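Local coordinates for protein aminotransferase class-III (Ochrobactrum anthropi, PDB 5GHG) that probably transfers amino groups between amines and carbonyl compounds as an omega-transaminase, using a pyridoxal-phosphate cofactor found here in its aminated form, at residues A10-I13 against R14-H18. The protein carries 1 engineered substitution. Sequence-based numbering, arbitrary orientation.
Sequences ARDI and RYHLH
Asp12 meets two histidines with separate carboxylate oxygens. OD2 accepts a hydrogen bond from His16 ND1 at 2.9 Å; the N-H...O angle of 164° shows a nearly straight bond, and the acceptor lies 1° from the imidazole plane, so the ring meets it edge-on. On the carboxylate the donor arrives from the syn side but out of plane, the two flat groups standing almost perpendicular. OD1 faces the edge of His18, whose NE2 donates from 2.4 Å, a distance so short that its exact value is doubtful. With CG anti to the backbone N (chi1 -173°), the Asp12 carboxylate is carried alongside the helix end, where His16 N also bonds Asp12 O at 3.0 Å. His16 ND1 lies 3.2 Å above the His18 ring plane, offset toward its rim. Replacing Asp12 by an alanine is likely to leave the His16 and His18 N-H groups without this acceptor and the two rings freer to turn. Asp12, on helix 8-15, and His18, just past its end, both touch Leu26 of helix 23-29, while Ser90 OG and Thr85 O of the second subunit bond Asp12 OD2 and His18 ND1, placing the turn at the dimer interface.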
# COMPACT_ATOMS: atom_id res chain seq x y z
N ALA B 10 -5.39 -25.61 6.92
CA ALA B 10 -4.20 -25.90 7.71
C ALA B 10 -2.99 -25.12 7.20
O ALA B 10 -2.18 -24.63 7.99
CB ALA B 10 -3.91 -27.40 7.70
N ARG B 11 -2.83 -25.01 5.88
CA ARG B 11 -1.70 -24.29 5.34
C ARG B 11 -1.82 -22.79 5.59
O ARG B 11 -0.82 -22.12 5.86
CB ARG B 11 -1.54 -24.59 3.85
CG ARG B 11 -1.06 -26.02 3.61
CD ARG B 11 -0.62 -26.24 2.17
NE ARG B 11 -1.76 -26.25 1.28
CZ ARG B 11 -1.92 -25.48 0.21
NH1 ARG B 11 -0.99 -24.62 -0.13
NH2 ARG B 11 -3.00 -25.59 -0.52
N ASP B 12 -3.04 -22.25 5.53
CA ASP B 12 -3.25 -20.85 5.90
C ASP B 12 -2.82 -20.61 7.35
O ASP B 12 -2.11 -19.64 7.66
CB ASP B 12 -4.72 -20.48 5.71
CG ASP B 12 -4.97 -18.98 5.92
OD1 ASP B 12 -5.25 -18.59 7.06
OD2 ASP B 12 -4.86 -18.19 4.94
N ILE B 13 -3.23 -21.51 8.27
CA ILE B 13 -2.83 -21.38 9.66
C ILE B 13 -1.32 -21.37 9.80
O ILE B 13 -0.74 -20.59 10.58
CB ILE B 13 -3.45 -22.51 10.51
CG1 ILE B 13 -4.96 -22.29 10.68
CG2 ILE B 13 -2.70 -22.67 11.84
CD1 ILE B 13 -5.70 -23.58 11.06
N ARG B 14 -0.64 -22.24 9.06
CA ARG B 14 0.79 -22.42 9.23
C ARG B 14 1.58 -21.21 8.72
O ARG B 14 2.60 -20.84 9.32
CB ARG B 14 1.24 -23.70 8.53
CG ARG B 14 2.56 -24.28 8.99
CD ARG B 14 2.73 -25.68 8.37
NE ARG B 14 1.52 -26.45 8.53
CZ ARG B 14 0.96 -27.22 7.59
NH1 ARG B 14 1.51 -27.38 6.40
NH2 ARG B 14 -0.17 -27.87 7.89
N TYR B 15 1.16 -20.61 7.61
CA TYR B 15 2.05 -19.72 6.87
C TYR B 15 1.59 -18.28 6.71
O TYR B 15 2.40 -17.44 6.32
CB TYR B 15 2.31 -20.28 5.46
CG TYR B 15 2.90 -21.66 5.49
CD1 TYR B 15 4.13 -21.88 6.09
CD2 TYR B 15 2.23 -22.75 4.93
CE1 TYR B 15 4.70 -23.15 6.12
CE2 TYR B 15 2.77 -24.01 4.95
CZ TYR B 15 4.01 -24.21 5.56
OH TYR B 15 4.57 -25.46 5.60
N HIS B 16 0.33 -17.96 6.99
CA HIS B 16 -0.25 -16.70 6.56
C HIS B 16 -0.69 -15.85 7.76
O HIS B 16 -1.63 -16.23 8.48
CB HIS B 16 -1.44 -16.97 5.64
CG HIS B 16 -2.07 -15.73 5.10
ND1 HIS B 16 -3.39 -15.67 4.73
CD2 HIS B 16 -1.56 -14.49 4.91
CE1 HIS B 16 -3.67 -14.44 4.30
NE2 HIS B 16 -2.58 -13.71 4.41
N LEU B 17 -0.02 -14.71 7.98
CA LEU B 17 -0.46 -13.75 8.99
C LEU B 17 -1.53 -12.84 8.40
O LEU B 17 -1.27 -12.13 7.41
CB LEU B 17 0.71 -12.92 9.50
CG LEU B 17 0.34 -11.83 10.52
CD1 LEU B 17 -0.07 -12.47 11.82
CD2 LEU B 17 1.52 -10.88 10.74
N HIS B 18 -2.72 -12.85 8.99
CA HIS B 18 -3.89 -12.12 8.48
C HIS B 18 -4.00 -10.73 9.06
O HIS B 18 -3.78 -10.52 10.25
CB HIS B 18 -5.19 -12.85 8.80
CG HIS B 18 -5.40 -14.12 8.06
ND1 HIS B 18 -6.36 -14.27 7.09
CD2 HIS B 18 -4.80 -15.34 8.18
CE1 HIS B 18 -6.34 -15.50 6.63
NE2 HIS B 18 -5.40 -16.17 7.27
O HOH W 1 -1.31 -18.03 10.64